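Local coordinates for protein beta-lactamase OXA-2 (Salmonella typhimurium, PDB 1K38) that hydrolyses beta-lactam antibiotics such as oxacillin to substituted beta-amino acids, giving its bacterial host resistance as a class D serine beta-lactamase, at residues A[81-92]-A[98-107]; A[181-189]-A[199-207]. All coordinates share one frame; numbering follows the deposited sequence.

Contact 1. Residues A[81-92]-A[98-107]. With FMT (formic acid), chain C.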
loop_
_atom_site.group_PDB
_atom_site.type_symbol
_atom_site.label_atom_id
_atom_site.label_comp_id
_atom_site.label_asym_id
_atom_site.label_seq_id
_atom_site.Cartn_x
_atom_site.Cartn_y
_atom_site.Cartn_z
ATOM N N ARG A 81 28.131 7.267 5.303
ATOM C CA ARG A 81 27.526 8.571 5.081
ATOM C C ARG A 81 26.845 9.091 6.341
ATOM O O ARG A 81 26.170 10.118 6.316
ATOM C CB ARG A 81 26.524 8.491 3.929
ATOM C CG ARG A 81 27.177 8.176 2.595
ATOM C CD ARG A 81 26.171 8.127 1.459
ATOM N NE ARG A 81 26.849 8.029 0.168
ATOM C CZ ARG A 81 27.540 6.969 -0.239
ATOM N NH1 ARG A 81 27.649 5.900 0.540
ATOM N NH2 ARG A 81 28.137 6.981 -1.422
ATOM N N GLY A 82 27.027 8.373 7.444
ATOM C CA GLY A 82 26.435 8.790 8.701
ATOM C C GLY A 82 24.939 8.567 8.790
ATOM O O GLY A 82 24.230 9.368 9.396
ATOM N N PHE A 83 24.452 7.491 8.176
ATOM C CA PHE A 83 23.030 7.155 8.211
ATOM C C PHE A 83 22.885 5.643 8.121
ATOM O O PHE A 83 23.149 5.054 7.074
ATOM C CB PHE A 83 22.270 7.789 7.039
ATOM C CG PHE A 83 22.469 9.271 6.905
ATOM C CD1 PHE A 83 23.256 9.785 5.881
ATOM C CD2 PHE A 83 21.866 10.154 7.793
ATOM C CE1 PHE A 83 23.443 11.155 5.740
ATOM C CE2 PHE A 83 22.046 11.531 7.663
ATOM C CZ PHE A 83 22.836 12.031 6.632
ATOM N N ALA A 84 22.469 5.021 9.220
ATOM C CA ALA A 84 22.277 3.573 9.261
ATOM C C ALA A 84 21.394 3.145 8.097
ATOM O O ALA A 84 21.653 2.131 7.443
ATOM C CB ALA A 84 21.637 3.159 10.593
ATOM N N GLY A 85 20.355 3.933 7.835
ATOM C CA GLY A 85 19.448 3.620 6.747
ATOM C C GLY A 85 20.119 3.680 5.388
ATOM O O GLY A 85 19.655 3.048 4.442
ATOM N N HIS A 86 21.213 4.432 5.293
ATOM C CA HIS A 86 21.947 4.579 4.036
ATOM C C HIS A 86 23.139 3.635 3.912
ATOM O O HIS A 86 23.489 3.216 2.809
ATOM C CB HIS A 86 22.467 6.012 3.871
ATOM C CG HIS A 86 21.394 7.044 3.729
ATOM N ND1 HIS A 86 21.669 8.351 3.397
ATOM C CD2 HIS A 86 20.051 6.968 3.887
ATOM C CE1 HIS A 86 20.541 9.040 3.357
ATOM N NE2 HIS A 86 19.545 8.223 3.651
ATOM N N ASN A 87 23.768 3.316 5.040
ATOM C CA ASN A 87 24.940 2.443 5.026
ATOM C C ASN A 87 24.597 0.965 4.877
ATOM O O ASN A 87 24.835 0.168 5.786
ATOM C CB ASN A 87 25.774 2.647 6.295
ATOM C CG ASN A 87 26.254 4.077 6.454
ATOM O OD1 ASN A 87 26.512 4.774 5.470
ATOM N ND2 ASN A 87 26.393 4.518 7.699
ATOM N N GLN A 88 24.054 0.605 3.718
ATOM C CA GLN A 88 23.676 -0.776 3.440
ATOM C C GLN A 88 23.080 -0.886 2.042
ATOM O O GLN A 88 22.714 0.124 1.436
ATOM C CB GLN A 88 22.648 -1.262 4.465
ATOM C CG GLN A 88 21.358 -0.455 4.475
ATOM C CD GLN A 88 20.348 -0.981 5.476
ATOM O OE1 GLN A 88 19.898 -2.121 5.381
ATOM N NE2 GLN A 88 19.986 -0.148 6.445
ATOM N N ASP A 89 22.991 -2.111 1.528
ATOM C CA ASP A 89 22.414 -2.328 0.207
ATOM C C ASP A 89 20.978 -1.831 0.281
ATOM O O ASP A 89 20.383 -1.797 1.356
ATOM C CB ASP A 89 22.449 -3.810 -0.169
ATOM C CG ASP A 89 23.864 -4.345 -0.282
ATOM O OD1 ASP A 89 24.743 -3.598 -0.760
ATOM O OD2 ASP A 89 24.094 -5.515 0.093
ATOM N N GLN A 90 20.419 -1.454 -0.859
ATOM C CA GLN A 90 19.068 -0.910 -0.866
ATOM C C GLN A 90 18.181 -1.393 -2.000
ATOM O O GLN A 90 18.661 -1.816 -3.051
ATOM C CB GLN A 90 19.129 0.615 -0.995
ATOM C CG GLN A 90 20.158 1.328 -0.143
ATOM C CD GLN A 90 19.567 1.888 1.126
ATOM O OE1 GLN A 90 18.463 2.437 1.121
ATOM N NE2 GLN A 90 20.306 1.771 2.225
ATOM N N ASP A 91 16.876 -1.331 -1.763
ATOM C CA ASP A 91 15.896 -1.623 -2.800
ATOM C C ASP A 91 15.090 -0.330 -2.856
ATOM O O ASP A 91 15.348 0.589 -2.073
ATOM C CB ASP A 91 15.000 -2.839 -2.485
ATOM C CG ASP A 91 14.400 -2.823 -1.087
ATOM O OD1 ASP A 91 14.237 -1.749 -0.473
ATOM O OD2 ASP A 91 14.057 -3.930 -0.610
ATOM N N LEU A 92 14.141 -0.221 -3.775
ATOM C CA LEU A 92 13.374 1.014 -3.866
ATOM C C LEU A 92 12.660 1.429 -2.592
ATOM O O LEU A 92 12.629 2.611 -2.260
ATOM C CB LEU A 92 12.345 0.932 -4.991
ATOM C CG LEU A 92 12.860 1.132 -6.414
ATOM C CD1 LEU A 92 11.702 0.966 -7.374
ATOM C CD2 LEU A 92 13.489 2.514 -6.563
ATOM N N ASN A 98 14.117 5.760 3.603
ATOM C CA ASN A 98 15.283 6.377 4.235
ATOM C C ASN A 98 15.876 7.562 3.486
ATOM O O ASN A 98 16.920 8.081 3.887
ATOM C CB ASN A 98 16.377 5.324 4.434
ATOM C CG ASN A 98 15.946 4.205 5.353
ATOM O OD1 ASN A 98 15.745 4.412 6.549
ATOM N ND2 ASN A 98 15.800 3.006 4.800
ATOM N N SER A 99 15.224 7.993 2.410
ATOM C CA SER A 99 15.723 9.109 1.606
ATOM C C SER A 99 17.186 8.859 1.248
ATOM O O SER A 99 18.040 9.738 1.398
ATOM C CB SER A 99 15.595 10.426 2.373
ATOM O OG SER A 99 14.234 10.770 2.555
ATOM N N THR A 100 17.463 7.652 0.767
ATOM C CA THR A 100 18.818 7.267 0.392
ATOM C C THR A 100 19.179 7.916 -0.932
ATOM O O THR A 100 18.976 7.353 -2.009
ATOM C CB THR A 100 18.936 5.741 0.288
ATOM O OG1 THR A 100 18.427 5.148 1.490
ATOM C CG2 THR A 100 20.391 5.336 0.115
ATOM N N VAL A 101 19.730 9.119 -0.833
ATOM C CA VAL A 101 20.099 9.897 -2.000
ATOM C C VAL A 101 21.044 9.224 -2.993
ATOM O O VAL A 101 20.846 9.352 -4.204
ATOM C CB VAL A 101 20.711 11.252 -1.576
ATOM C CG1 VAL A 101 20.999 12.105 -2.805
ATOM C CG2 VAL A 101 19.758 11.978 -0.625
ATOM N N TRP A 102 22.056 8.502 -2.513
ATOM C CA TRP A 102 22.991 7.890 -3.453
ATOM C C TRP A 102 22.349 6.947 -4.461
ATOM O O TRP A 102 22.847 6.804 -5.575
ATOM C CB TRP A 102 24.160 7.190 -2.735
ATOM C CG TRP A 102 23.841 5.993 -1.881
ATOM C CD1 TRP A 102 23.703 5.971 -0.523
ATOM C CD2 TRP A 102 23.719 4.632 -2.318
ATOM N NE1 TRP A 102 23.514 4.680 -0.085
ATOM C CE2 TRP A 102 23.519 3.840 -1.166
ATOM C CE3 TRP A 102 23.763 4.004 -3.571
ATOM C CZ2 TRP A 102 23.366 2.448 -1.228
ATOM C CZ3 TRP A 102 23.611 2.617 -3.632
ATOM C CH2 TRP A 102 23.415 1.859 -2.466
ATOM N N VAL A 103 21.241 6.317 -4.089
ATOM C CA VAL A 103 20.559 5.418 -5.014
ATOM C C VAL A 103 19.990 6.231 -6.171
ATOM O O VAL A 103 20.134 5.863 -7.340
ATOM C CB VAL A 103 19.401 4.661 -4.316
ATOM C CG1 VAL A 103 18.558 3.920 -5.348
ATOM C CG2 VAL A 103 19.962 3.682 -3.303
ATOM N N TYR A 104 19.355 7.352 -5.847
ATOM C CA TYR A 104 18.772 8.189 -6.880
ATOM C C TYR A 104 19.815 8.952 -7.688
ATOM O O TYR A 104 19.532 9.410 -8.791
ATOM C CB TYR A 104 17.716 9.118 -6.269
ATOM C CG TYR A 104 16.458 8.354 -5.907
ATOM C CD1 TYR A 104 16.439 7.479 -4.821
ATOM C CD2 TYR A 104 15.316 8.437 -6.707
ATOM C CE1 TYR A 104 15.315 6.701 -4.538
ATOM C CE2 TYR A 104 14.182 7.661 -6.432
ATOM C CZ TYR A 104 14.191 6.794 -5.348
ATOM O OH TYR A 104 13.087 6.015 -5.075
ATOM N N GLU A 105 21.022 9.075 -7.146
ATOM C CA GLU A 105 22.092 9.741 -7.879
ATOM C C GLU A 105 22.449 8.796 -9.022
ATOM O O GLU A 105 22.764 9.227 -10.131
ATOM C CB GLU A 105 23.308 9.966 -6.979
ATOM C CG GLU A 105 23.129 11.098 -5.976
ATOM C CD GLU A 105 24.326 11.254 -5.058
ATOM O OE1 GLU A 105 25.463 11.328 -5.572
ATOM O OE2 GLU A 105 24.129 11.308 -3.824
ATOM N N LEU A 106 22.381 7.498 -8.742
ATOM C CA LEU A 106 22.667 6.486 -9.750
ATOM C C LEU A 106 21.638 6.596 -10.870
ATOM O O LEU A 106 21.987 6.553 -12.051
ATOM C CB LEU A 106 22.613 5.084 -9.130
ATOM C CG LEU A 106 23.878 4.558 -8.440
ATOM C CD1 LEU A 106 24.904 4.175 -9.493
ATOM C CD2 LEU A 106 24.446 5.602 -7.492
ATOM N N PHE A 107 20.369 6.745 -10.497
ATOM C CA PHE A 107 19.305 6.868 -11.488
ATOM C C PHE A 107 19.512 8.124 -12.326
ATOM O O PHE A 107 19.380 8.096 -13.547
ATOM C CB PHE A 107 17.925 6.965 -10.825
ATOM C CG PHE A 107 17.541 5.767 -9.999
ATOM C CD1 PHE A 107 18.127 4.524 -10.212
ATOM C CD2 PHE A 107 16.548 5.882 -9.032
ATOM C CE1 PHE A 107 17.729 3.411 -9.472
ATOM C CE2 PHE A 107 16.140 4.777 -8.287
ATOM C CZ PHE A 107 16.731 3.538 -8.506
HETATM C C FMT C . 14.506 13.918 4.521
HETATM O O1 FMT C . 14.228 14.281 5.962
HETATM O O2 FMT C . 13.840 12.582 4.133
#

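Contact 2. Residues A[181-189]-A[199-207]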
loop_
_atom_site.group_PDB
_atom_site.type_symbol
_atom_site.label_atom_id
_atom_site.label_comp_id
_atom_site.label_asym_id
_atom_site.label_seq_id
_atom_site.Cartn_x
_atom_site.Cartn_y
_atom_site.Cartn_z
ATOM N N GLY A 181 -4.470 1.785 8.652
ATOM C CA GLY A 181 -5.396 1.137 9.561
ATOM C C GLY A 181 -6.369 0.379 8.677
ATOM O O GLY A 181 -6.195 0.348 7.462
ATOM N N ARG A 182 -7.397 -0.222 9.266
ATOM C CA ARG A 182 -8.366 -0.979 8.484
ATOM C C ARG A 182 -9.069 -0.170 7.399
ATOM O O ARG A 182 -9.367 -0.699 6.325
ATOM C CB ARG A 182 -9.419 -1.604 9.407
ATOM C CG ARG A 182 -8.875 -2.676 10.333
ATOM C CD ARG A 182 -9.992 -3.295 11.162
ATOM N NE ARG A 182 -9.484 -4.280 12.111
ATOM C CZ ARG A 182 -8.965 -5.456 11.772
ATOM N NH1 ARG A 182 -8.883 -5.811 10.494
ATOM N NH2 ARG A 182 -8.514 -6.276 12.712
ATOM N N ASN A 183 -9.329 1.108 7.667
ATOM C CA ASN A 183 -10.021 1.939 6.689
ATOM C C ASN A 183 -9.288 3.209 6.268
ATOM O O ASN A 183 -9.901 4.129 5.730
ATOM C CB ASN A 183 -11.421 2.310 7.200
ATOM C CG ASN A 183 -11.385 3.119 8.477
ATOM O OD1 ASN A 183 -12.396 3.702 8.881
ATOM N ND2 ASN A 183 -10.232 3.155 9.128
ATOM N N TRP A 184 -7.983 3.268 6.504
ATOM C CA TRP A 184 -7.221 4.448 6.100
ATOM C C TRP A 184 -5.771 4.111 5.763
ATOM O O TRP A 184 -5.179 3.208 6.357
ATOM C CB TRP A 184 -7.267 5.530 7.186
ATOM C CG TRP A 184 -6.675 5.131 8.497
ATOM C CD1 TRP A 184 -7.288 4.433 9.499
ATOM C CD2 TRP A 184 -5.344 5.397 8.948
ATOM N NE1 TRP A 184 -6.419 4.250 10.548
ATOM C CE2 TRP A 184 -5.219 4.831 10.236
ATOM C CE3 TRP A 184 -4.243 6.058 8.389
ATOM C CZ2 TRP A 184 -4.034 4.905 10.974
ATOM C CZ3 TRP A 184 -3.066 6.132 9.121
ATOM C CH2 TRP A 184 -2.970 5.558 10.402
ATOM N N ILE A 185 -5.215 4.836 4.797
ATOM C CA ILE A 185 -3.836 4.627 4.372
ATOM C C ILE A 185 -3.119 5.962 4.229
ATOM O O ILE A 185 -3.575 6.850 3.509
ATOM C CB ILE A 185 -3.763 3.885 3.010
ATOM C CG1 ILE A 185 -4.476 2.534 3.117
ATOM C CG2 ILE A 185 -2.302 3.658 2.611
ATOM C CD1 ILE A 185 -4.583 1.783 1.801
ATOM N N LEU A 186 -1.994 6.096 4.920
ATOM C CA LEU A 186 -1.202 7.318 4.862
ATOM C C LEU A 186 -0.023 7.092 3.930
ATOM O O LEU A 186 0.794 6.199 4.166
ATOM C CB LEU A 186 -0.689 7.689 6.262
ATOM C CG LEU A 186 0.315 8.849 6.359
ATOM C CD1 LEU A 186 -0.334 10.159 5.918
ATOM C CD2 LEU A 186 0.809 8.968 7.800
ATOM N N ARG A 187 0.046 7.894 2.867
ATOM C CA ARG A 187 1.127 7.809 1.887
ATOM C C ARG A 187 1.824 9.158 1.912
ATOM O O ARG A 187 1.186 10.193 1.708
ATOM C CB ARG A 187 0.574 7.535 0.482
ATOM C CG ARG A 187 -0.368 6.332 0.392
ATOM C CD ARG A 187 -0.771 6.085 -1.060
ATOM N NE ARG A 187 -1.956 5.235 -1.173
ATOM C CZ ARG A 187 -1.943 3.913 -1.309
ATOM N NH1 ARG A 187 -3.095 3.256 -1.395
ATOM N NH2 ARG A 187 -0.792 3.247 -1.371
ATOM N N ALA A 188 3.128 9.163 2.161
ATOM C CA ALA A 188 3.837 10.432 2.228
ATOM C C ALA A 188 5.330 10.318 1.982
ATOM O O ALA A 188 5.880 9.223 1.882
ATOM C CB ALA A 188 3.585 11.069 3.585
ATOM N N LYS A 189 5.980 11.474 1.885
ATOM C CA LYS A 189 7.420 11.534 1.667
ATOM C C LYS A 189 7.993 12.781 2.323
ATOM O O LYS A 189 7.477 13.885 2.141
ATOM C CB LYS A 189 7.738 11.568 0.170
ATOM C CG LYS A 189 9.233 11.529 -0.141
ATOM C CD LYS A 189 9.793 10.127 0.060
ATOM C CE LYS A 189 11.303 10.152 0.246
ATOM N NZ LYS A 189 11.670 10.727 1.574
ATOM N N TRP A 199 7.029 17.696 4.156
ATOM C CA TRP A 199 6.286 16.463 4.377
ATOM C C TRP A 199 5.083 16.663 3.477
ATOM O O TRP A 199 4.306 17.605 3.652
ATOM C CB TRP A 199 5.847 16.184 5.818
ATOM C CG TRP A 199 5.549 14.684 5.976
ATOM C CD1 TRP A 199 6.226 13.649 5.374
ATOM C CD2 TRP A 199 4.554 14.071 6.806
ATOM N NE1 TRP A 199 5.717 12.438 5.782
ATOM C CE2 TRP A 199 4.691 12.666 6.662
ATOM C CE3 TRP A 199 3.563 14.566 7.660
ATOM C CZ2 TRP A 199 3.873 11.758 7.343
ATOM C CZ3 TRP A 199 2.748 13.664 8.336
ATOM C CH2 TRP A 199 2.908 12.275 8.175
ATOM N N VAL A 200 4.979 15.816 2.459
ATOM C CA VAL A 200 3.870 15.900 1.519
ATOM C C VAL A 200 3.295 14.511 1.317
ATOM O O VAL A 200 3.998 13.510 1.478
ATOM C CB VAL A 200 4.320 16.478 0.154
ATOM C CG1 VAL A 200 5.064 17.792 0.371
ATOM C CG2 VAL A 200 5.198 15.479 -0.593
ATOM N N GLY A 201 2.013 14.449 0.967
ATOM C CA GLY A 201 1.381 13.159 0.762
ATOM C C GLY A 201 -0.114 13.267 0.940
ATOM O O GLY A 201 -0.692 14.319 0.692
ATOM N N TRP A 202 -0.744 12.182 1.365
ATOM C CA TRP A 202 -2.182 12.192 1.588
ATOM C C TRP A 202 -2.609 11.005 2.426
ATOM O O TRP A 202 -1.856 10.044 2.605
ATOM C CB TRP A 202 -2.949 12.186 0.248
ATOM C CG TRP A 202 -2.874 10.901 -0.565
ATOM C CD1 TRP A 202 -3.633 9.770 -0.395
ATOM C CD2 TRP A 202 -2.041 10.652 -1.707
ATOM N NE1 TRP A 202 -3.327 8.841 -1.366
ATOM C CE2 TRP A 202 -2.355 9.355 -2.183
ATOM C CE3 TRP A 202 -1.064 11.399 -2.378
ATOM C CZ2 TRP A 202 -1.722 8.791 -3.301
ATOM C CZ3 TRP A 202 -0.434 10.834 -3.495
ATOM C CH2 TRP A 202 -0.770 9.545 -3.939
ATOM N N VAL A 203 -3.806 11.106 2.985
ATOM C CA VAL A 203 -4.361 10.013 3.761
ATOM C C VAL A 203 -5.675 9.658 3.071
ATOM O O VAL A 203 -6.521 10.526 2.831
ATOM C CB VAL A 203 -4.611 10.412 5.235
ATOM C CG1 VAL A 203 -5.547 11.597 5.311
ATOM C CG2 VAL A 203 -5.167 9.216 5.997
ATOM N N GLU A 204 -5.830 8.384 2.725
ATOM C CA GLU A 204 -7.037 7.928 2.043
ATOM C C GLU A 204 -8.035 7.331 3.005
ATOM O O GLU A 204 -7.676 6.529 3.871
ATOM C CB GLU A 204 -6.713 6.849 1.007
ATOM C CG GLU A 204 -5.464 7.072 0.221
ATOM C CD GLU A 204 -5.216 5.978 -0.797
ATOM O OE1 GLU A 204 -5.764 4.863 -0.642
ATOM O OE2 GLU A 204 -4.455 6.227 -1.746
ATOM N N TRP A 205 -9.293 7.712 2.820
ATOM C CA TRP A 205 -10.397 7.209 3.622
ATOM C C TRP A 205 -11.447 6.671 2.654
ATOM O O TRP A 205 -11.378 6.920 1.454
ATOM C CB TRP A 205 -11.001 8.328 4.473
ATOM C CG TRP A 205 -10.096 8.774 5.570
ATOM C CD1 TRP A 205 -9.160 9.768 5.512
ATOM C CD2 TRP A 205 -10.004 8.212 6.881
ATOM N NE1 TRP A 205 -8.491 9.858 6.708
ATOM C CE2 TRP A 205 -8.987 8.914 7.566
ATOM C CE3 TRP A 205 -10.680 7.178 7.545
ATOM C CZ2 TRP A 205 -8.628 8.617 8.886
ATOM C CZ3 TRP A 205 -10.324 6.883 8.854
ATOM C CH2 TRP A 205 -9.304 7.601 9.511
ATOM N N PRO A 206 -12.431 5.922 3.164
ATOM C CA PRO A 206 -13.472 5.373 2.293
ATOM C C PRO A 206 -14.220 6.415 1.454
ATOM O O PRO A 206 -14.637 6.127 0.337
ATOM C CB PRO A 206 -14.390 4.656 3.276
ATOM C CG PRO A 206 -13.436 4.170 4.319
ATOM C CD PRO A 206 -12.555 5.386 4.532
ATOM N N THR A 207 -14.380 7.623 1.988
ATOM C CA THR A 207 -15.108 8.677 1.283
ATOM C C THR A 207 -14.239 9.608 0.439
ATOM O O THR A 207 -14.757 10.471 -0.270
ATOM C CB THR A 207 -15.924 9.544 2.268
ATOM O OG1 THR A 207 -15.044 10.164 3.213
ATOM C CG2 THR A 207 -16.935 8.688 3.017
#

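Contact 1. Residues A[81-92]-A[98-107]
W102, H86 and Q90 carry most of this contact between the loop 81-92 and residues 98-107, the link N98-T100 and the start of helix 101-111. W102 turns its N-H edge to the loop. NE1 of W102 donates to H86 O at 3.2 Å, close to the ring plane. CG of W102 stands between its backbone N and carbonyl carbon (chi1 65°), which turns the indole back toward the N-terminal end of the helix, with T100 CG2 and V103 CG2 over one face. R81 lies across the opposite face in an off-centre cation-pi contact, its CZ 4.5 Å from the centroid of the five-membered ring. The guanidinium also pairs with D77.

The H86 imidazole crosses to the link before the helix. Its NE2 donates to N98 O at 2.6 Å, nearly in the ring plane. T100 CA covers one ring face in a CH-pi contact, and F83 CB covers the other. The Q90 chain bends at chi2 (-98°), which turns its amide back toward T100 and the loop carbonyls. Q90 OE1 accepts from T100 OG1 at 2.7 Å, with the hydroxyl above the amide plane. NE2 donates to G85 O and Q88 O, fixing the rotation of the amide.

S99 ends helix 92-97 in a Schellman motif. The loop packs on this link and on the start of helix 101-111, while T100, V103 and Y104 lean on helix 92-97.

Contact 2. Residues A[181-189]-A[199-207]
The antiparallel beta hairpin of strands 184-192 and 196-205 forms this contact, within the central sheet. I185 with E204, R187 with W202 and K189 with V200 are hydrogen-bonded pairs. L186 with V203 and A188 with G201 are non-hydrogen-bonded pairs. The CA atoms of A188 and G201 are only 4.0 Å apart.

R187, E204 and W202 form a polar cluster on one face of the sheet. The R187 chain is extended from CG to NE (chi2 -176°, chi3 -163°), which carries NE to the carboxylate. R187 NE donates to E204 OE2 at 2.7 Å within a salt bridge, coming from above the carboxylate plane. W202 NE1 gives E204 OE2 a second, nearly straight bond of 2.9 Å, on the anti lone pair. Two donors thus grip one oxygen. R187 NH1 also pairs with D174 of the second subunit.

On the other face the contacts between the two strands are mainly apolar. A188 CB lies 3.6 Å from W199 CE2, and L186 CD2 meets W199 CH2. At the end of the hairpin farther from K189, W184 CB sits over the six-membered ring of W205 in a CH-pi contact, 3.5 Å from its centroid. The two indoles are near parallel but slid apart.

K189 probably binds substrate, with T190 and G191. This Lys-Thr-Gly sequence on a strand edging the active site is characteristic of serine beta-lactamases and penicillin-binding proteins.

Contact 2 is the more buried and belongs to the central sheet. Contact 1 is partly buried and lies farther from the chain centre, among helices. Their centres are 25 Å apart. Contact 2 relies on a regular backbone ladder, with a charged cluster on one face. In contact 1, side-chain bonds, two to backbone carbonyls and one between T100 and Q90, join the loop to the second segment, with a cation-pi contact. The two meet at the active site, where S99 OG lies 2.7 Å from K189 NZ, probably hydrogen-bonded. Both side chains are near S51, the predicted acylated serine. A formic acid molecule, probably from the crystallisation liquor, lies beside S99, unusually close to OG, and is also held by T190 and R228.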